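Local atomic coordinates of CRISPR-associated protein CasA/Cse1 (Thermus thermophilus, PDB entry 4AN8), a protein that forms part of the Cascade ribonucleoprotein complex and probably serves in CRISPR-based adaptive immunity against viruses and plasmids, where foreign DNA is selected. Residues T371-A374 and E375-E379; P442-F445 and A446-E450; R97-D100 and R101-F105; K10-L13 and I14-P17. One frame throughout, in Å; residues are numbered along the deposited sequence. Where two conformers were deposited one is given.

Contact 1. Residues T371-A374 and E375-E379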
loop_
_atom_site.group_PDB
_atom_site.type_symbol
_atom_site.label_atom_id
_atom_site.label_comp_id
_atom_site.label_asym_id
_atom_site.label_seq_id
_atom_site.Cartn_x
_atom_site.Cartn_y
_atom_site.Cartn_z
ATOM N N THR A 371 1.354 -14.542 -17.316
ATOM C CA THR A 371 1.617 -15.213 -18.595
ATOM C C THR A 371 1.284 -14.252 -19.743
ATOM O O THR A 371 0.513 -13.314 -19.553
ATOM C CB THR A 371 0.763 -16.490 -18.736
ATOM O OG1 THR A 371 -0.623 -16.137 -18.716
ATOM C CG2 THR A 371 1.037 -17.454 -17.575
ATOM N N PRO A 372 1.866 -14.478 -20.939
ATOM C CA PRO A 372 1.636 -13.612 -22.111
ATOM C C PRO A 372 0.166 -13.483 -22.505
ATOM O O PRO A 372 -0.276 -12.411 -22.900
ATOM C CB PRO A 372 2.413 -14.322 -23.229
ATOM C CG PRO A 372 3.507 -15.043 -22.518
ATOM C CD PRO A 372 2.897 -15.501 -21.209
ATOM N N LYS A 373 -0.584 -14.571 -22.403
ATOM C CA LYS A 373 -1.988 -14.541 -22.774
ATOM C C LYS A 373 -2.779 -13.677 -21.791
ATOM O O LYS A 373 -3.458 -12.735 -22.199
ATOM C CB LYS A 373 -2.563 -15.965 -22.862
ATOM C CG LYS A 373 -4.088 -16.057 -22.911
ATOM C CD LYS A 373 -4.725 -15.057 -23.881
ATOM C CE LYS A 373 -4.383 -15.346 -25.329
ATOM N NZ LYS A 373 -5.129 -14.442 -26.254
ATOM N N ALA A 374 -2.678 -13.993 -20.500
ATOM C CA ALA A 374 -3.321 -13.172 -19.482
ATOM C C ALA A 374 -2.891 -11.708 -19.608
ATOM O O ALA A 374 -3.725 -10.813 -19.551
ATOM C CB ALA A 374 -3.029 -13.712 -18.088
ATOM N N GLU A 375 -1.601 -11.455 -19.795
ATOM C CA GLU A 375 -1.142 -10.070 -19.895
ATOM C C GLU A 375 -1.785 -9.411 -21.109
ATOM O O GLU A 375 -2.182 -8.249 -21.061
ATOM C CB GLU A 375 0.385 -9.974 -19.931
ATOM C CG GLU A 375 1.024 -10.350 -18.589
ATOM C CD GLU A 375 2.530 -10.146 -18.527
ATOM O OE1 GLU A 375 3.101 -9.436 -19.383
ATOM O OE2 GLU A 375 3.151 -10.697 -17.601
ATOM N N GLU A 376 -1.905 -10.182 -22.187
ATOM C CA GLU A 376 -2.509 -9.709 -23.423
ATOM C C GLU A 376 -3.967 -9.358 -23.181
ATOM O O GLU A 376 -4.426 -8.281 -23.567
ATOM C CB GLU A 376 -2.390 -10.785 -24.508
ATOM C CG GLU A 376 -3.417 -10.695 -25.627
ATOM C CD GLU A 376 -3.423 -11.935 -26.512
ATOM O OE1 GLU A 376 -2.333 -12.474 -26.804
ATOM O OE2 GLU A 376 -4.523 -12.377 -26.911
ATOM N N ASN A 377 -4.688 -10.262 -22.529
ATOM C CA ASN A 377 -6.085 -10.008 -22.186
ATOM C C ASN A 377 -6.264 -8.760 -21.321
ATOM O O ASN A 377 -7.184 -7.966 -21.545
ATOM C CB ASN A 377 -6.716 -11.217 -21.501
ATOM C CG ASN A 377 -6.949 -12.350 -22.453
ATOM O OD1 ASN A 377 -7.092 -12.135 -23.657
ATOM N ND2 ASN A 377 -6.973 -13.575 -21.935
ATOM N N LEU A 378 -5.385 -8.592 -20.340
ATOM C CA LEU A 378 -5.468 -7.454 -19.433
ATOM C C LEU A 378 -5.235 -6.164 -20.208
ATOM O O LEU A 378 -5.957 -5.189 -20.032
ATOM C CB LEU A 378 -4.449 -7.595 -18.298
ATOM C CG LEU A 378 -4.490 -6.550 -17.181
ATOM C CD1 LEU A 378 -5.901 -6.440 -16.562
ATOM C CD2 LEU A 378 -3.454 -6.895 -16.106
ATOM N N GLU A 379 -4.235 -6.173 -21.083
ATOM C CA GLU A 379 -3.942 -5.023 -21.927
ATOM C C GLU A 379 -5.178 -4.614 -22.754
ATOM O O GLU A 379 -5.558 -3.447 -22.788
ATOM C CB GLU A 379 -2.753 -5.347 -22.839
ATOM C CG GLU A 379 -2.054 -4.145 -23.452
ATOM C CD GLU A 379 -0.744 -4.519 -24.154
ATOM O OE1 GLU A 379 -0.282 -5.671 -23.994
ATOM O OE2 GLU A 379 -0.176 -3.662 -24.867
#
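The side chain of Glu-375 folds back along the first helical turn toward the carbonyl oxygen of Thr-371. Its CB lies 3.4 Å from Thr-371 O, and CG comes closer, 3.2 Å from Thr-371 O, because chi1 of -69° sets CG beside the residue's own backbone N. From there the chain runs extended, CD moves off to 3.9 Å from Thr-371 O, and the buried carboxylate ends in a salt bridge from OE1 to Arg-313. Thr-371 O also receives the amide of Glu-375, Glu-375 N to Thr-371 O 2.8 Å. Thr-371 is the N-cap of helix 372-403, the opening helix of the C-terminal helical bundle of Cse1. Its OG1 accepts a weak capping bond from Ala-374 N at 3.5 Å and is hydrogen-bonded to Gly-368 O as well. On another side of the helix Lys-373 bends at chi2 (45°), which lays its CD against Asn-377, 3.3 Å from ND2. That amide nitrogen donates to Val-448 O, so Asn-377 ties the helix to the loop 446-450. Lys-373 is modelled in a salt bridge with the poorly ordered Glu-376, but the charged atoms sit too close for this pairing to be more than doubtful.

Contact 2. Residues P442-F445 and A446-E450; sequences PRFF and ARVEE
The ring of Phe-444 meets Val-448 at its outer end, where CZ stands 4.0 Å from Val-448 CG2, approaching obliquely. Trp-457 of helix 453-476 meets the same ring with planes about 40° apart, and Ala-381 of helix 372-403 also touches it. The neighbouring ring of Phe-445 stacks on Phe-441, meets Phe-307 and packs on Leu-378, again of helix 372-403. A third flat group, the guanidinium of Arg-447, lies near Arg-443 O, reached obliquely with NE 4.1 Å from that oxygen, while CG of Arg-447 is 3.8 Å from Arg-443 O. Here helix 429-446, kinked where the backbone nitrogens of Pro-442 and Arg-443 make no hydrogen bond to the preceding turn, runs out into the loop leading to helix 453-476 in the C-terminal bundle. The bonding pattern tightens along the way. Ala-446 N still reaches four residues back, 3.0 Å to Pro-442 O, but Arg-447 N bonds Phe-444 O at 2.8 Å and Val-448 N bonds Phe-445 O at 3.2 Å, each spanning only three residues. With chi1 of 79°, Val-448 has CG2 anti to its backbone N and turned toward the Phe-444 ring; CG1 instead lies 3.8 Å from Phe-445 O.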
loop_
_atom_site.group_PDB
_atom_site.type_symbol
_atom_site.label_atom_id
_atom_site.label_comp_id
_atom_site.label_asym_id
_atom_site.label_seq_id
_atom_site.Cartn_x
_atom_site.Cartn_y
_atom_site.Cartn_z
ATOM N N PRO A 442 -13.171 -7.101 -10.612
ATOM C CA PRO A 442 -12.741 -8.331 -9.920
ATOM C C PRO A 442 -13.182 -9.609 -10.613
ATOM O O PRO A 442 -12.411 -10.571 -10.620
ATOM C CB PRO A 442 -13.422 -8.237 -8.556
ATOM C CG PRO A 442 -13.575 -6.753 -8.326
ATOM C CD PRO A 442 -13.748 -6.108 -9.685
ATOM N N ARG A 443 -14.396 -9.626 -11.163
ATOM C CA ARG A 443 -14.936 -10.814 -11.837
ATOM C C ARG A 443 -14.128 -11.095 -13.086
ATOM O O ARG A 443 -13.683 -12.210 -13.311
ATOM C CB ARG A 443 -16.402 -10.612 -12.221
ATOM C CG ARG A 443 -17.272 -9.992 -11.147
ATOM C CD ARG A 443 -18.743 -10.105 -11.533
ATOM N NE ARG A 443 -18.941 -9.914 -12.972
ATOM C CZ ARG A 443 -19.512 -8.845 -13.519
ATOM N NH1 ARG A 443 -19.962 -7.862 -12.746
ATOM N NH2 ARG A 443 -19.643 -8.761 -14.840
ATOM N N PHE A 444 -13.928 -10.068 -13.899
ATOM C CA PHE A 444 -13.059 -10.206 -15.060
ATOM C C PHE A 444 -11.638 -10.613 -14.633
ATOM O O PHE A 444 -11.067 -11.562 -15.172
ATOM C CB PHE A 444 -13.001 -8.900 -15.846
ATOM C CG PHE A 444 -11.850 -8.839 -16.804
ATOM C CD1 PHE A 444 -11.945 -9.432 -18.063
ATOM C CD2 PHE A 444 -10.662 -8.230 -16.438
ATOM C CE1 PHE A 444 -10.874 -9.398 -18.942
ATOM C CE2 PHE A 444 -9.595 -8.192 -17.299
ATOM C CZ PHE A 444 -9.686 -8.784 -18.551
ATOM N N PHE A 445 -11.083 -9.898 -13.651
ATOM C CA PHE A 445 -9.687 -10.086 -13.254
ATOM C C PHE A 445 -9.411 -11.520 -12.839
ATOM O O PHE A 445 -8.395 -12.106 -13.231
ATOM C CB PHE A 445 -9.288 -9.132 -12.118
ATOM C CG PHE A 445 -7.792 -8.938 -11.977
ATOM C CD1 PHE A 445 -7.007 -8.647 -13.088
ATOM C CD2 PHE A 445 -7.172 -9.038 -10.736
ATOM C CE1 PHE A 445 -5.642 -8.449 -12.961
ATOM C CE2 PHE A 445 -5.808 -8.840 -10.608
ATOM C CZ PHE A 445 -5.040 -8.550 -11.728
ATOM N N ALA A 446 -10.317 -12.093 -12.058
ATOM C CA ALA A 446 -10.160 -13.483 -11.663
ATOM C C ALA A 446 -10.077 -14.439 -12.872
ATOM O O ALA A 446 -9.543 -15.542 -12.754
ATOM C CB ALA A 446 -11.281 -13.894 -10.715
ATOM N N ARG A 447 -10.589 -14.025 -14.032
ATOM C CA ARG A 447 -10.587 -14.916 -15.198
ATOM C C ARG A 447 -9.673 -14.430 -16.326
ATOM O O ARG A 447 -9.843 -14.799 -17.485
ATOM C CB ARG A 447 -12.012 -15.133 -15.714
ATOM C CG ARG A 447 -12.972 -15.657 -14.660
ATOM C CD ARG A 447 -14.350 -15.938 -15.241
ATOM N NE ARG A 447 -15.407 -15.773 -14.244
ATOM C CZ ARG A 447 -16.707 -15.927 -14.491
ATOM N NH1 ARG A 447 -17.118 -16.256 -15.714
ATOM N NH2 ARG A 447 -17.598 -15.750 -13.517
ATOM N N VAL A 448 -8.683 -13.618 -15.981
ATOM C CA VAL A 448 -7.875 -12.959 -16.995
ATOM C C VAL A 448 -7.136 -13.941 -17.918
ATOM O O VAL A 448 -6.762 -13.586 -19.032
ATOM C CB VAL A 448 -6.893 -11.909 -16.362
ATOM C CG1 VAL A 448 -5.667 -12.592 -15.766
ATOM C CG2 VAL A 448 -6.503 -10.847 -17.394
ATOM N N GLU A 449 -6.925 -15.168 -17.453
ATOM C CA GLU A 449 -6.203 -16.164 -18.245
ATOM C C GLU A 449 -7.037 -16.672 -19.430
ATOM O O GLU A 449 -6.535 -16.802 -20.541
ATOM C CB GLU A 449 -5.771 -17.347 -17.371
ATOM C CG GLU A 449 -4.878 -16.975 -16.202
ATOM C CD GLU A 449 -5.638 -16.805 -14.876
ATOM O OE1 GLU A 449 -6.860 -16.488 -14.911
ATOM O OE2 GLU A 449 -5.001 -16.998 -13.802
ATOM N N GLU A 450 -8.309 -16.962 -19.171
ATOM C CA GLU A 450 -9.239 -17.465 -20.176
ATOM C C GLU A 450 -9.496 -16.481 -21.305
ATOM O O GLU A 450 -9.689 -15.291 -21.061
ATOM C CB GLU A 450 -10.570 -17.804 -19.505
ATOM C CG GLU A 450 -10.425 -18.779 -18.367
ATOM C CD GLU A 450 -11.565 -18.705 -17.377
ATOM O OE1 GLU A 450 -12.733 -18.576 -17.807
ATOM O OE2 GLU A 450 -11.284 -18.773 -16.160
#

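Contact 3. Residues R97-D100 and R101-F105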
loop_
_atom_site.group_PDB
_atom_site.type_symbol
_atom_site.label_atom_id
_atom_site.label_comp_id
_atom_site.label_asym_id
_atom_site.label_seq_id
_atom_site.Cartn_x
_atom_site.Cartn_y
_atom_site.Cartn_z
ATOM N N ARG A 97 19.042 -12.662 20.423
ATOM C CA ARG A 97 20.194 -11.793 20.165
ATOM C C ARG A 97 19.854 -10.287 20.104
ATOM O O ARG A 97 20.641 -9.462 20.552
ATOM C CB ARG A 97 20.914 -12.217 18.882
ATOM C CG ARG A 97 22.078 -11.291 18.506
ATOM C CD ARG A 97 22.727 -11.694 17.186
ATOM N NE ARG A 97 23.481 -12.933 17.338
ATOM C CZ ARG A 97 23.837 -13.721 16.332
ATOM N NH1 ARG A 97 23.495 -13.389 15.093
ATOM N NH2 ARG A 97 24.535 -14.834 16.567
ATOM N N PHE A 98 18.695 -9.922 19.538
ATOM C CA PHE A 98 18.368 -8.498 19.380
ATOM C C PHE A 98 17.295 -7.983 20.330
ATOM O O PHE A 98 16.927 -6.816 20.294
ATOM C CB PHE A 98 18.086 -8.153 17.906
ATOM C CG PHE A 98 19.302 -8.293 17.032
ATOM C CD1 PHE A 98 20.287 -7.312 17.039
ATOM C CD2 PHE A 98 19.493 -9.428 16.263
ATOM C CE1 PHE A 98 21.438 -7.447 16.265
ATOM C CE2 PHE A 98 20.620 -9.577 15.497
ATOM C CZ PHE A 98 21.603 -8.577 15.498
ATOM N N ARG A 99 16.848 -8.859 21.215
ATOM C CA ARG A 99 15.824 -8.516 22.194
ATOM C C ARG A 99 16.040 -7.152 22.859
ATOM O O ARG A 99 15.101 -6.383 23.039
ATOM C CB ARG A 99 15.738 -9.599 23.268
ATOM C CG ARG A 99 14.800 -9.225 24.394
ATOM C CD ARG A 99 14.696 -10.305 25.445
ATOM N NE ARG A 99 14.087 -9.767 26.655
ATOM C CZ ARG A 99 12.780 -9.741 26.874
ATOM N NH1 ARG A 99 11.954 -10.234 25.964
ATOM N NH2 ARG A 99 12.301 -9.234 28.001
ATOM N N ASP A 100 17.270 -6.841 23.227
ATOM C CA ASP A 100 17.496 -5.577 23.930
ATOM C C ASP A 100 17.349 -4.347 23.037
ATOM O O ASP A 100 17.431 -3.215 23.530
ATOM C CB ASP A 100 18.838 -5.585 24.659
ATOM C CG ASP A 100 18.852 -6.562 25.822
ATOM O OD1 ASP A 100 17.856 -6.603 26.577
ATOM O OD2 ASP A 100 19.851 -7.303 25.970
ATOM N N ARG A 101 17.107 -4.563 21.744
ATOM C CA ARG A 101 16.829 -3.451 20.831
ATOM C C ARG A 101 15.319 -3.262 20.541
ATOM O O ARG A 101 14.930 -2.368 19.783
ATOM C CB ARG A 101 17.624 -3.595 19.524
ATOM C CG ARG A 101 19.167 -3.530 19.685
ATOM C CD ARG A 101 19.675 -2.161 20.120
ATOM N NE ARG A 101 19.392 -1.123 19.127
ATOM C CZ ARG A 101 20.205 -0.773 18.130
ATOM N NH1 ARG A 101 21.385 -1.364 17.982
ATOM N NH2 ARG A 101 19.840 0.190 17.279
ATOM N N PHE A 102 14.473 -4.072 21.172
ATOM C CA PHE A 102 13.040 -4.045 20.872
ATOM C C PHE A 102 12.185 -3.497 21.988
ATOM O O PHE A 102 10.964 -3.635 21.964
ATOM C CB PHE A 102 12.540 -5.434 20.481
ATOM C CG PHE A 102 12.808 -5.792 19.046
ATOM C CD1 PHE A 102 14.016 -6.360 18.681
ATOM C CD2 PHE A 102 11.855 -5.521 18.057
ATOM C CE1 PHE A 102 14.258 -6.698 17.376
ATOM C CE2 PHE A 102 12.085 -5.840 16.742
ATOM C CZ PHE A 102 13.283 -6.440 16.393
ATOM N N PHE A 103 12.819 -2.869 22.967
ATOM C CA PHE A 103 12.065 -2.146 23.987
ATOM C C PHE A 103 11.591 -0.808 23.433
ATOM O O PHE A 103 12.357 -0.054 22.816
ATOM C CB PHE A 103 12.883 -1.925 25.270
ATOM C CG PHE A 103 13.112 -3.175 26.090
ATOM C CD1 PHE A 103 12.182 -3.590 27.018
ATOM C CD2 PHE A 103 14.283 -3.914 25.951
ATOM C CE1 PHE A 103 12.393 -4.733 27.791
ATOM C CE2 PHE A 103 14.499 -5.066 26.726
ATOM C CZ PHE A 103 13.551 -5.461 27.644
ATOM N N LEU A 104 10.311 -0.524 23.666
ATOM C CA LEU A 104 9.716 0.734 23.246
ATOM C C LEU A 104 10.309 1.909 24.035
ATOM O O LEU A 104 10.451 3.006 23.503
ATOM C CB LEU A 104 8.197 0.683 23.440
ATOM C CG LEU A 104 7.406 1.812 22.785
ATOM C CD1 LEU A 104 7.699 1.871 21.246
ATOM C CD2 LEU A 104 5.909 1.716 23.100
ATOM N N PHE A 105 10.611 1.680 25.312
ATOM C CA PHE A 105 11.302 2.669 26.165
ATOM C C PHE A 105 12.592 2.045 26.699
ATOM O O PHE A 105 12.598 0.909 27.198
ATOM C CB PHE A 105 10.421 3.128 27.334
ATOM C CG PHE A 105 9.066 3.604 26.912
ATOM C CD1 PHE A 105 8.867 4.919 26.527
ATOM C CD2 PHE A 105 7.990 2.722 26.885
ATOM C CE1 PHE A 105 7.606 5.362 26.118
ATOM C CE2 PHE A 105 6.702 3.148 26.484
ATOM C CZ PHE A 105 6.510 4.458 26.088
HETATM O O HOH W 1 15.391 -1.366 23.209
#
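The carboxylate of Asp-100 lies alongside the Phe-103 ring, their planes only 10° apart. OD1 of Asp-100 therefore comes up to the ring edge in its plane, 3.7 Å from Phe-103 CE2. Phe-102 is approached at its edge too: Phe-98 O lies in the ring plane, 3.4 Å from Phe-102 CD1, and Phe-98 CB touches Phe-102 CE1 at 4.1 Å. Two backbone bonds shape the chain behind these contacts. Arg-101 N donates to Phe-98 O at 2.7 Å and Phe-102 N to Arg-99 O at 3.0 Å, two overlapping beta turns by which the chain leaves helix 88-98. Beyond them it pairs with strand 10-12, where Leu-104 and Phe-105 both face Lys-10 in a classic beta bulge, and the chain bends sharply at Leu-104. Further out, a water ties Phe-103 back to Asp-100, accepting from Phe-103 N at 3.0 Å and hydrogen-bonded to Asp-100 O at 2.8 Å; it also lies in the plane of the Phe-103 ring, at its edge. The bent side chain of Arg-101 donates from NH1 to Val-221 O. Trp-219 meets the rings of both Phe-98 and Phe-102.

Contact 4. Residues K10-L13 and I14-P17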
loop_
_atom_site.group_PDB
_atom_site.type_symbol
_atom_site.label_atom_id
_atom_site.label_comp_id
_atom_site.label_asym_id
_atom_site.label_seq_id
_atom_site.Cartn_x
_atom_site.Cartn_y
_atom_site.Cartn_z
ATOM N N LYS A 10 11.308 -0.652 29.246
ATOM C CA LYS A 10 9.893 -1.034 29.279
ATOM C C LYS A 10 9.259 -1.393 27.919
ATOM O O LYS A 10 9.608 -0.825 26.883
ATOM C CB LYS A 10 9.075 0.054 29.972
ATOM C CG LYS A 10 7.617 -0.308 30.122
ATOM C CD LYS A 10 6.800 0.875 30.627
ATOM C CE LYS A 10 7.109 1.197 32.087
ATOM N NZ LYS A 10 6.319 2.383 32.533
ATOM N N PHE A 11 8.348 -2.369 27.953
ATOM C CA PHE A 11 7.491 -2.731 26.830
ATOM C C PHE A 11 8.230 -3.266 25.593
ATOM O O PHE A 11 8.358 -2.601 24.563
ATOM C CB PHE A 11 6.553 -1.586 26.466
ATOM C CG PHE A 11 5.329 -2.031 25.687
ATOM C CD1 PHE A 11 4.170 -2.457 26.350
ATOM C CD2 PHE A 11 5.336 -2.033 24.291
ATOM C CE1 PHE A 11 3.031 -2.881 25.624
ATOM C CE2 PHE A 11 4.197 -2.440 23.558
ATOM C CZ PHE A 11 3.053 -2.867 24.229
ATOM N N ASN A 12 8.677 -4.501 25.700
ATOM C CA ASN A 12 9.373 -5.146 24.620
ATOM C C ASN A 12 8.402 -5.620 23.515
ATOM O O ASN A 12 7.416 -6.323 23.774
ATOM C CB ASN A 12 10.194 -6.309 25.171
ATOM C CG ASN A 12 11.206 -6.801 24.187
ATOM O OD1 ASN A 12 10.853 -7.441 23.195
ATOM N ND2 ASN A 12 12.480 -6.489 24.427
ATOM N N LEU A 13 8.689 -5.230 22.276
ATOM C CA LEU A 13 7.780 -5.540 21.185
ATOM C C LEU A 13 7.818 -7.004 20.779
ATOM O O LEU A 13 6.982 -7.463 19.996
ATOM C CB LEU A 13 8.054 -4.636 19.989
ATOM C CG LEU A 13 7.902 -3.143 20.307
ATOM C CD1 LEU A 13 8.459 -2.336 19.156
ATOM C CD2 LEU A 13 6.443 -2.791 20.586
ATOM N N ILE A 14 8.786 -7.746 21.294
ATOM C CA ILE A 14 8.839 -9.172 20.984
ATOM C C ILE A 14 7.857 -9.961 21.837
ATOM O O ILE A 14 7.328 -10.971 21.385
ATOM C CB ILE A 14 10.231 -9.763 21.192
ATOM C CG1 ILE A 14 11.166 -9.208 20.120
ATOM C CG2 ILE A 14 10.158 -11.301 21.167
ATOM C CD1 ILE A 14 12.632 -9.326 20.435
ATOM N N ASP A 15 7.583 -9.480 23.048
ATOM C CA ASP A 15 6.797 -10.254 24.000
ATOM C C ASP A 15 5.437 -9.661 24.369
ATOM O O ASP A 15 4.541 -10.379 24.815
ATOM C CB ASP A 15 7.616 -10.500 25.264
ATOM C CG ASP A 15 8.930 -11.176 24.970
ATOM O OD1 ASP A 15 8.923 -12.287 24.402
ATOM O OD2 ASP A 15 9.979 -10.599 25.302
ATOM N N GLU A 16 5.267 -8.364 24.180
ATOM C CA GLU A 16 4.033 -7.724 24.623
ATOM C C GLU A 16 2.956 -7.683 23.538
ATOM O O GLU A 16 3.247 -7.680 22.339
ATOM C CB GLU A 16 4.316 -6.313 25.147
ATOM C CG GLU A 16 5.360 -6.262 26.246
ATOM C CD GLU A 16 4.864 -6.819 27.576
ATOM O OE1 GLU A 16 3.636 -6.981 27.755
ATOM O OE2 GLU A 16 5.711 -7.090 28.450
ATOM N N PRO A 17 1.695 -7.660 23.959
ATOM C CA PRO A 17 0.625 -7.639 22.956
ATOM C C PRO A 17 0.480 -6.269 22.309
ATOM O O PRO A 17 0.176 -5.325 23.004
ATOM C CB PRO A 17 -0.634 -7.992 23.768
ATOM C CG PRO A 17 -0.263 -7.776 25.232
ATOM C CD PRO A 17 1.220 -7.966 25.325
HETATM O O HOH W 2 8.358 -6.064 28.113
#
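Phe-11 and Glu-16 meet across an Asx turn at the end of strand 10-12: chi1 of -159° swings the Phe-11 ring under Glu-16 CB, which the backbone already points toward residues 10-13, while chi1 of -55° in Glu-16 only puts CG beside its own N. The result is a CH-pi contact, Glu-16 CB lying over one face, 3.9 Å from the ring centroid and 18° off the normal. At the ring edge, near its plane, sits Pro-17 O. In the Asx turn Asn-12 OD1 accepts from Ile-14 N at 2.8 Å. The main-chain oxygen of Asn-12 is gripped twice, by Asp-15 N at 3.2 Å from well above the carbonyl plane and by Glu-16 N at 3.0 Å close to the line of the carbonyl bond. The Asn-12 side chain lies alongside that of Ile-14, with OD1 3.1 Å from Ile-14 CB. Its other amide atom, ND2, donates to Arg-99 O, which fixes the rotation of the amide. Glu-16, bent at chi2, swings its carboxylate back toward the strand, where OE2 accepts from a water 2.9 Å away that in turn accepts from Asn-12 N.

Along the chain the order is contact 4, contact 3, contact 1, contact 2, and in space they form two pairs on opposite sides of the chain's centre. Contacts 3 and 4 have centres about 9 Å apart and join through backbone pairing of residues 102-105 with 10-13, together with packing of Phe-102 on Ile-14. Contacts 1 and 2, about 10 Å apart between centres, bring the start of helix 372-403 against the end of helix 429-446 and its loop, with Val-448 packed on Ala-374. Between the pairs, centres lie 43 to 47 Å apart and nothing touches. One pair thus belongs to the N-terminal part of Cse1, the other to its C-terminal helical bundle.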